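Local coordinates for Cwp19 (Clostridioides difficile, PDB 5OQ3), which probably hydrolyses bacterial cell-wall peptidoglycan, this piece being its glycoside hydrolase TIM-barrel domain, and the whole protein may also have N-acetylmuramoyl-L-alanine amidase activity, at residues D256-D261 with D274-I279; T224-V229 with V240-S245; S232-K237 with L283-V288. One frame throughout, in Å; residues are numbered along the deposited sequence.

Contact 1 (D256-D261 with D274-I279); sequences DPTGSD and DTRAWI
Arg276, in the first turn of helix 275-280, reaches out to Thr258 in the loop that follows strand 241-244, and hydrogen bonds to this one residue make nearly the whole contact. The guanidinium comes end-on and uses both terminal nitrogens. Arg276 NH1 gives an almost straight bond of 2.7 Å to Thr258 OG1 (169°), with the oxygen close to the guanidinium plane. Arg276 NH2 bonds to Thr258 O at 3.1 Å, approaching from above the carbonyl plane, and adds a weak bond to OG1. The arginine chain starts with CG anti to the backbone N (chi1 173°) and bends at chi3, which brings the flat group to the threonine with the two side chains nearly at right angles.

A second set of bonds holds the acceptor in place. Asp256 OD1 takes the backbone N-H of Thr258 at 3.0 Å from Thr258 N, an Asx turn, and also the hydroxyl proton of Thr258 OG1 at 2.7 Å, both from the same face of the carboxylate. A type I beta turn from Asp256 to Gly259 closes with Gly259 N on Asp256 O.

Charge probably adds a weak, undirected attraction: Asp256 OD2 lies 4.4 Å from Arg276 NH1, well out of the guanidinium plane. Trp308 also donates to Thr258 O.

Thr258 OG1, having given its proton to Asp256, can only accept from the arginine. The carboxylate probably strengthens it as an acceptor, so Asp256 may help to hold Arg276 indirectly, beside the direct salt bridge of Arg276 NH2 with Glu312.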
loop_
_atom_site.group_PDB
_atom_site.type_symbol
_atom_site.label_atom_id
_atom_site.label_comp_id
_atom_site.label_asym_id
_atom_site.label_seq_id
_atom_site.Cartn_x
_atom_site.Cartn_y
_atom_site.Cartn_z
ATOM N N ASP A 256 4.118 17.436 -18.180
ATOM C CA ASP A 256 3.135 18.359 -17.637
ATOM C C ASP A 256 3.915 19.455 -16.898
ATOM O O ASP A 256 4.636 19.155 -15.989
ATOM C CB ASP A 256 2.245 17.599 -16.658
ATOM C CG ASP A 256 1.165 18.439 -16.058
ATOM O OD1 ASP A 256 1.384 19.643 -15.867
ATOM O OD2 ASP A 256 0.073 17.889 -15.779
ATOM N N PRO A 257 3.748 20.729 -17.280
ATOM C CA PRO A 257 4.599 21.765 -16.669
ATOM C C PRO A 257 4.447 21.941 -15.155
ATOM O O PRO A 257 5.347 22.516 -14.524
ATOM C CB PRO A 257 4.236 23.052 -17.455
ATOM C CG PRO A 257 2.921 22.767 -18.091
ATOM C CD PRO A 257 2.860 21.270 -18.328
ATOM N N THR A 258 3.370 21.403 -14.575
ATOM C CA THR A 258 3.124 21.448 -13.138
ATOM C C THR A 258 3.599 20.176 -12.447
ATOM O O THR A 258 3.365 20.002 -11.259
ATOM C CB THR A 258 1.621 21.640 -12.869
ATOM O OG1 THR A 258 0.929 20.450 -13.290
ATOM C CG2 THR A 258 1.105 22.845 -13.641
ATOM N N GLY A 259 4.220 19.253 -13.188
ATOM C CA GLY A 259 4.783 18.054 -12.596
ATOM C C GLY A 259 6.139 18.306 -11.958
ATOM O O GLY A 259 6.573 19.462 -11.794
ATOM N N SER A 260 6.800 17.232 -11.556
ATOM C CA SER A 260 8.054 17.327 -10.813
ATOM C C SER A 260 9.266 17.340 -11.725
ATOM O O SER A 260 9.224 16.816 -12.837
ATOM C CB SER A 260 8.118 16.169 -9.804
ATOM O OG SER A 260 7.920 14.908 -10.442
ATOM N N ASP A 261 10.348 17.957 -11.228
ATOM C CA ASP A 261 11.584 18.080 -12.004
ATOM C C ASP A 261 12.356 16.774 -11.911
ATOM O O ASP A 261 13.400 16.663 -11.238
ATOM C CB ASP A 261 12.425 19.304 -11.613
ATOM C CG ASP A 261 13.659 19.476 -12.515
ATOM O OD1 ASP A 261 13.623 19.050 -13.703
ATOM O OD2 ASP A 261 14.674 20.013 -12.019
ATOM N N ASP A 274 -3.758 8.611 -10.675
ATOM C CA ASP A 274 -3.814 10.060 -10.827
ATOM C C ASP A 274 -3.870 10.681 -9.430
ATOM O O ASP A 274 -4.909 11.161 -8.972
ATOM C CB ASP A 274 -4.980 10.487 -11.688
ATOM C CG ASP A 274 -4.937 11.958 -12.051
ATOM O OD1 ASP A 274 -4.070 12.711 -11.521
ATOM O OD2 ASP A 274 -5.795 12.348 -12.877
ATOM N N THR A 275 -2.738 10.665 -8.757
ATOM C CA THR A 275 -2.702 11.053 -7.334
ATOM C C THR A 275 -3.183 12.480 -7.157
ATOM O O THR A 275 -3.839 12.770 -6.172
ATOM C CB THR A 275 -1.284 10.908 -6.811
ATOM O OG1 THR A 275 -0.792 9.645 -7.244
ATOM C CG2 THR A 275 -1.264 11.031 -5.302
ATOM N N ARG A 276 -2.862 13.361 -8.097
ATOM C CA ARG A 276 -3.351 14.737 -7.977
ATOM C C ARG A 276 -4.855 14.786 -7.923
ATOM O O ARG A 276 -5.410 15.560 -7.145
ATOM C CB ARG A 276 -2.791 15.594 -9.108
ATOM C CG ARG A 276 -3.409 16.977 -9.107
ATOM C CD ARG A 276 -2.803 17.895 -10.160
ATOM N NE ARG A 276 -1.447 18.245 -9.792
ATOM C CZ ARG A 276 -0.614 18.923 -10.569
ATOM N NH1 ARG A 276 -0.996 19.330 -11.774
ATOM N NH2 ARG A 276 0.594 19.231 -10.149
ATOM N N ALA A 277 -5.538 14.037 -8.779
ATOM C CA ALA A 277 -6.997 14.016 -8.735
ATOM C C ALA A 277 -7.489 13.518 -7.404
ATOM O O ALA A 277 -8.510 14.010 -6.881
ATOM C CB ALA A 277 -7.521 13.113 -9.886
ATOM N N TRP A 278 -6.869 12.503 -6.839
ATOM C CA TRP A 278 -7.300 11.964 -5.570
ATOM C C TRP A 278 -7.252 13.051 -4.511
ATOM O O TRP A 278 -8.137 13.154 -3.659
ATOM C CB TRP A 278 -6.425 10.805 -5.120
ATOM C CG TRP A 278 -6.215 9.708 -6.082
ATOM C CD1 TRP A 278 -6.939 9.390 -7.193
ATOM C CD2 TRP A 278 -5.189 8.726 -5.973
ATOM N NE1 TRP A 278 -6.395 8.319 -7.826
ATOM C CE2 TRP A 278 -5.327 7.868 -7.075
ATOM C CE3 TRP A 278 -4.155 8.485 -5.040
ATOM C CZ2 TRP A 278 -4.440 6.818 -7.302
ATOM C CZ3 TRP A 278 -3.306 7.453 -5.259
ATOM C CH2 TRP A 278 -3.457 6.600 -6.349
ATOM N N ILE A 279 -6.192 13.814 -4.512
ATOM C CA ILE A 279 -5.994 14.887 -3.550
ATOM C C ILE A 279 -6.995 15.998 -3.775
ATOM O O ILE A 279 -7.683 16.430 -2.831
ATOM C CB ILE A 279 -4.528 15.398 -3.595
ATOM C CG1 ILE A 279 -3.560 14.320 -3.123
ATOM C CG2 ILE A 279 -4.359 16.690 -2.791
ATOM C CD1 ILE A 279 -2.129 14.581 -3.471
#

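Contact 2 (T224-V229 with V240-S245); sequences TLLRDV and VVFGVS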
loop_
_atom_site.group_PDB
_atom_site.type_symbol
_atom_site.label_atom_id
_atom_site.label_comp_id
_atom_site.label_asym_id
_atom_site.label_seq_id
_atom_site.Cartn_x
_atom_site.Cartn_y
_atom_site.Cartn_z
ATOM N N THR A 224 -12.771 6.185 -8.910
ATOM C CA THR A 224 -14.083 5.732 -8.464
ATOM C C THR A 224 -13.968 4.709 -7.366
ATOM O O THR A 224 -14.756 4.675 -6.432
ATOM C CB THR A 224 -14.857 5.099 -9.663
ATOM O OG1 THR A 224 -15.073 6.090 -10.668
ATOM C CG2 THR A 224 -16.205 4.651 -9.280
ATOM N N LEU A 225 -13.030 3.786 -7.514
ATOM C CA LEU A 225 -12.791 2.784 -6.483
ATOM C C LEU A 225 -12.401 3.460 -5.173
ATOM O O LEU A 225 -12.979 3.191 -4.120
ATOM C CB LEU A 225 -11.705 1.779 -6.887
ATOM C CG LEU A 225 -11.381 0.797 -5.762
ATOM C CD1 LEU A 225 -12.564 -0.081 -5.377
ATOM C CD2 LEU A 225 -10.183 -0.030 -6.177
ATOM N N LEU A 226 -11.420 4.349 -5.233
ATOM C CA LEU A 226 -11.012 5.065 -4.029
ATOM C C LEU A 226 -12.145 5.814 -3.375
ATOM O O LEU A 226 -12.353 5.721 -2.153
ATOM C CB LEU A 226 -9.805 5.975 -4.285
ATOM C CG LEU A 226 -8.549 5.333 -4.866
ATOM C CD1 LEU A 226 -7.435 6.369 -4.991
ATOM C CD2 LEU A 226 -8.040 4.129 -4.200
ATOM N N ARG A 227 -12.881 6.568 -4.177
ATOM C CA ARG A 227 -14.057 7.282 -3.691
ATOM C C ARG A 227 -15.014 6.366 -2.972
ATOM O O ARG A 227 -15.517 6.685 -1.889
ATOM C CB ARG A 227 -14.745 7.962 -4.876
ATOM C CG ARG A 227 -15.965 8.768 -4.524
ATOM C CD ARG A 227 -16.789 9.076 -5.775
ATOM N NE ARG A 227 -17.416 7.839 -6.263
ATOM C CZ ARG A 227 -18.092 7.726 -7.400
ATOM N NH1 ARG A 227 -18.169 8.776 -8.237
ATOM N NH2 ARG A 227 -18.698 6.573 -7.720
ATOM N N ASP A 228 -15.327 5.249 -3.599
ATOM C CA ASP A 228 -16.363 4.351 -3.076
ATOM C C ASP A 228 -15.891 3.605 -1.831
ATOM O O ASP A 228 -16.651 3.372 -0.921
ATOM C CB ASP A 228 -16.777 3.338 -4.155
ATOM C CG ASP A 228 -17.656 3.957 -5.278
ATOM O OD1 ASP A 228 -18.016 5.164 -5.191
ATOM O OD2 ASP A 228 -17.973 3.158 -6.185
ATOM N N VAL A 229 -14.609 3.279 -1.735
ATOM C CA VAL A 229 -14.035 2.669 -0.542
ATOM C C VAL A 229 -14.085 3.688 0.603
ATOM O O VAL A 229 -14.539 3.361 1.711
ATOM C CB VAL A 229 -12.575 2.196 -0.812
ATOM C CG1 VAL A 229 -11.874 1.810 0.511
ATOM C CG2 VAL A 229 -12.588 0.983 -1.743
ATOM N N VAL A 240 -12.336 6.063 11.113
ATOM C CA VAL A 240 -11.303 5.240 10.466
ATOM C C VAL A 240 -10.835 5.958 9.236
ATOM O O VAL A 240 -11.632 6.418 8.421
ATOM C CB VAL A 240 -11.882 3.858 10.094
ATOM C CG1 VAL A 240 -10.928 3.094 9.198
ATOM C CG2 VAL A 240 -12.127 3.071 11.377
ATOM N N VAL A 241 -9.512 6.071 9.120
ATOM C CA VAL A 241 -8.884 6.819 7.990
ATOM C C VAL A 241 -8.639 5.905 6.785
ATOM O O VAL A 241 -8.451 4.701 6.934
ATOM C CB VAL A 241 -7.602 7.533 8.427
ATOM C CG1 VAL A 241 -7.925 8.505 9.539
ATOM C CG2 VAL A 241 -6.485 6.584 8.885
ATOM N N PHE A 242 -8.597 6.512 5.623
ATOM C CA PHE A 242 -8.298 5.815 4.376
ATOM C C PHE A 242 -7.142 6.523 3.682
ATOM O O PHE A 242 -7.187 7.749 3.437
ATOM C CB PHE A 242 -9.538 5.841 3.476
ATOM C CG PHE A 242 -9.341 5.196 2.149
ATOM C CD1 PHE A 242 -8.816 3.922 2.030
ATOM C CD2 PHE A 242 -9.670 5.858 0.981
ATOM C CE1 PHE A 242 -8.608 3.341 0.787
ATOM C CE2 PHE A 242 -9.504 5.266 -0.242
ATOM C CZ PHE A 242 -8.964 4.020 -0.356
ATOM N N GLY A 243 -6.127 5.756 3.340
ATOM C CA GLY A 243 -4.990 6.328 2.640
ATOM C C GLY A 243 -4.417 5.410 1.593
ATOM O O GLY A 243 -4.642 4.200 1.590
ATOM N N VAL A 244 -3.622 6.043 0.710
ATOM C CA VAL A 244 -3.001 5.329 -0.383
ATOM C C VAL A 244 -1.561 5.771 -0.478
ATOM O O VAL A 244 -1.229 6.947 -0.326
ATOM C CB VAL A 244 -3.752 5.643 -1.736
ATOM C CG1 VAL A 244 -3.114 4.937 -2.909
ATOM C CG2 VAL A 244 -5.217 5.310 -1.615
ATOM N N SER A 245 -0.723 4.781 -0.806
ATOM C CA SER A 245 0.683 4.997 -1.046
ATOM C C SER A 245 1.027 4.723 -2.512
ATOM O O SER A 245 1.287 3.570 -2.886
ATOM C CB SER A 245 1.530 4.104 -0.140
ATOM O OG SER A 245 2.910 4.269 -0.310
#
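Phe242 projects from strand 241-244 onto helix 214-236 and meets both Val229 and Leu226, about one helical turn apart. Its side-chain contacts are all apolar, made by four buried residues.

The aromatic part is a CH-pi interaction. Val229 CG1 sits over one face of the Phe242 ring, 3.9 Å from the centroid and 24° off the ring normal, displaced toward the rim so that Phe242 CE1 is its nearest carbon at 3.6 Å. Val229 holds CG1 anti to its backbone N (chi1 169°), which sends that methyl toward the strand. A branched valine suits the place: it offers a methyl close to the helix backbone, which lies over the flat ring. Phe242, also extended from its backbone, is long enough to span the gap between strand and helix and even reaches the main chain, with Phe242 CE2 3.5 Å from Leu226 O.

The rest is aliphatic packing. Leu226 CD2 touches Phe242 CZ at 4.0 Å and lies equally far from Val244 CG2, so one leucine branch fills the angle between Phe242 and Val244, two residues apart on the strand and both facing the helix. Leu226 crosses each of them at about a right angle. Val244, with its short branches, meets the leucine through CG2.

The axes of helical residues 224-229 and strand 241-244 run nearly antiparallel (162°) and approach to 9.9 Å. The layer continues on both sides: Phe189 of the preceding barrel strand 186-189 meets the Phe242 ring edge-to-face and packs on Leu226 and Val229, Val172 of helix 165-181 covers Val229, and strand 286-287 pairs with Phe242 through backbone hydrogen bonds.

Contact 3 (S232-K237 with L283-V288); sequences SIKSIK and LIDYVV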
loop_
_atom_site.group_PDB
_atom_site.type_symbol
_atom_site.label_atom_id
_atom_site.label_comp_id
_atom_site.label_asym_id
_atom_site.label_seq_id
_atom_site.Cartn_x
_atom_site.Cartn_y
_atom_site.Cartn_z
ATOM N N SER A 232 -17.659 4.009 1.835
ATOM C CA SER A 232 -18.082 2.824 2.557
ATOM C C SER A 232 -17.552 2.865 3.992
ATOM O O SER A 232 -18.271 2.707 4.961
ATOM C CB SER A 232 -17.591 1.563 1.831
ATOM O OG SER A 232 -17.791 0.420 2.640
ATOM N N ILE A 233 -16.255 3.109 4.110
ATOM C CA ILE A 233 -15.608 3.203 5.418
ATOM C C ILE A 233 -16.327 4.225 6.286
ATOM O O ILE A 233 -16.737 3.901 7.432
ATOM C CB ILE A 233 -14.110 3.537 5.317
ATOM C CG1 ILE A 233 -13.384 2.442 4.604
ATOM C CG2 ILE A 233 -13.530 3.807 6.707
ATOM C CD1 ILE A 233 -11.989 2.859 4.153
ATOM N N LYS A 234 -16.577 5.415 5.718
ATOM C CA LYS A 234 -17.146 6.509 6.534
ATOM C C LYS A 234 -18.569 6.193 6.958
ATOM O O LYS A 234 -18.995 6.652 8.014
ATOM C CB LYS A 234 -17.077 7.823 5.759
ATOM C CG LYS A 234 -15.650 8.313 5.420
ATOM C CD LYS A 234 -14.638 8.443 6.557
ATOM C CE LYS A 234 -13.210 8.761 6.022
ATOM N NZ LYS A 234 -12.274 8.948 7.176
ATOM N N SER A 235 -19.301 5.420 6.147
ATOM C CA SER A 235 -20.683 5.103 6.492
ATOM C C SER A 235 -20.767 4.087 7.638
ATOM O O SER A 235 -21.831 3.900 8.238
ATOM C CB SER A 235 -21.387 4.500 5.260
ATOM O OG SER A 235 -20.964 3.189 5.000
ATOM N N ILE A 236 -19.660 3.419 7.960
ATOM C CA ILE A 236 -19.580 2.445 9.031
ATOM C C ILE A 236 -18.888 3.050 10.267
ATOM O O ILE A 236 -19.439 3.085 11.361
ATOM C CB ILE A 236 -18.861 1.152 8.564
ATOM C CG1 ILE A 236 -19.610 0.538 7.371
ATOM C CG2 ILE A 236 -18.763 0.155 9.689
ATOM C CD1 ILE A 236 -18.774 -0.443 6.560
ATOM N N LYS A 237 -17.624 3.460 10.106
ATOM C CA LYS A 237 -16.825 4.048 11.153
ATOM C C LYS A 237 -16.221 5.346 10.638
ATOM O O LYS A 237 -15.150 5.332 10.058
ATOM C CB LYS A 237 -15.727 3.073 11.573
ATOM C CG LYS A 237 -16.233 1.860 12.346
ATOM C CD LYS A 237 -15.113 0.874 12.597
ATOM C CE LYS A 237 -15.568 -0.365 13.364
ATOM N NZ LYS A 237 -14.442 -1.341 13.435
ATOM N N LEU A 283 -10.512 12.199 -2.253
ATOM C CA LEU A 283 -10.885 10.812 -2.345
ATOM C C LEU A 283 -10.186 9.946 -1.272
ATOM O O LEU A 283 -10.500 8.779 -1.107
ATOM C CB LEU A 283 -10.563 10.207 -3.726
ATOM C CG LEU A 283 -11.149 10.990 -4.910
ATOM C CD1 LEU A 283 -10.841 10.287 -6.207
ATOM C CD2 LEU A 283 -12.624 11.240 -4.737
ATOM N N ILE A 284 -9.204 10.559 -0.607
ATOM C CA ILE A 284 -8.391 9.878 0.386
ATOM C C ILE A 284 -8.215 10.836 1.575
ATOM O O ILE A 284 -8.292 12.054 1.402
ATOM C CB ILE A 284 -7.005 9.455 -0.202
ATOM C CG1 ILE A 284 -6.213 10.644 -0.771
ATOM C CG2 ILE A 284 -7.192 8.350 -1.259
ATOM C CD1 ILE A 284 -4.912 10.275 -1.413
ATOM N N ASP A 285 -7.948 10.259 2.743
ATOM C CA ASP A 285 -7.585 11.066 3.910
ATOM C C ASP A 285 -6.095 11.352 4.027
ATOM O O ASP A 285 -5.697 12.359 4.615
ATOM C CB ASP A 285 -8.030 10.379 5.197
ATOM C CG ASP A 285 -9.523 10.218 5.333
ATOM O OD1 ASP A 285 -10.231 11.203 5.137
ATOM O OD2 ASP A 285 -9.957 9.091 5.632
ATOM N N TYR A 286 -5.275 10.434 3.499
ATOM C CA TYR A 286 -3.816 10.582 3.535
ATOM C C TYR A 286 -3.199 9.977 2.315
ATOM O O TYR A 286 -3.766 9.093 1.694
ATOM C CB TYR A 286 -3.243 10.010 4.850
ATOM C CG TYR A 286 -3.148 8.520 5.052
ATOM C CD1 TYR A 286 -2.092 7.802 4.492
ATOM C CD2 TYR A 286 -4.054 7.832 5.833
ATOM C CE1 TYR A 286 -1.938 6.455 4.737
ATOM C CE2 TYR A 286 -3.874 6.471 6.106
ATOM C CZ TYR A 286 -2.807 5.794 5.541
ATOM O OH TYR A 286 -2.610 4.440 5.818
ATOM N N VAL A 287 -1.987 10.442 2.000
ATOM C CA VAL A 287 -1.249 9.976 0.837
ATOM C C VAL A 287 0.206 9.806 1.254
ATOM O O VAL A 287 0.761 10.595 2.049
ATOM C CB VAL A 287 -1.399 11.001 -0.334
ATOM C CG1 VAL A 287 -0.712 12.348 -0.022
ATOM C CG2 VAL A 287 -0.910 10.405 -1.640
ATOM N N VAL A 288 0.809 8.728 0.727
ATOM C CA VAL A 288 2.176 8.326 1.090
ATOM C C VAL A 288 3.021 8.094 -0.159
ATOM O O VAL A 288 3.292 6.947 -0.531
ATOM C CB VAL A 288 2.207 7.097 2.027
ATOM C CG1 VAL A 288 3.596 6.914 2.584
ATOM C CG2 VAL A 288 1.158 7.187 3.107
#
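A single salt bridge joins Lys234, near the end of helix 214-236, to Asp285, just ahead of strand 286-287. Lys234 NZ donates to Asp285 OD2 at 2.8 Å, arriving on the syn side of the carboxylate, 28° out of its plane. The two side chains approach from opposite directions. The lysine chain bends at chi2 (-53°) and then runs straight to its ammonium, bringing Lys234 CE to 3.3 Å from Asp285 OD2, while Asp285 OD1 stays 3.7 Å from Lys234 NZ.

This small, tight meeting is well anchored. Asp285 OD2 also accepts from the backbone N of Phe242, and Lys234 NZ donates to Val240 O as well, so both charged ends are tied to the main chain around strand 241-244. A lysine suits the spot because its long chain spans backbones whose nearest CA atoms, those of Lys234 and Asp285, are 10.9 Å apart, and aspartate is short enough to hold its carboxylate beside the neighbouring strand.

Beyond this pair the two segments stand apart. Both touching residues are partly exposed, and a mere 72 Å² is buried between the segments, so the salt bridge stands at the surface with little packing about it.

The arrangement belongs to the N-terminal end of the parallel strands of a TIM barrel, where the end of an outer helix is pinned to the start of a barrel strand.

Overall arrangement
All three contacts belong to one TIM-barrel domain and follow part of its beta-alpha order. Helix 214-236 serves both contact 2 and contact 3, whose centres are just 5 Å apart; their strands, 241-244 and 286-287, are neighbours in the barrel, and their segments alternate along the chain. Contact 1 is out on the surface: its centre is about 18 Å from that of contact 2 and about 21 Å from that of contact 3, and it falls wholly between the segments of contact 3. Trp278 of helix 275-280 packs on Leu226, Val244 and Ile284. Thus the connection from strand 241-244 to strand 286-287 is held on the surface by the polar contact 1 and inside by the packing of Trp278.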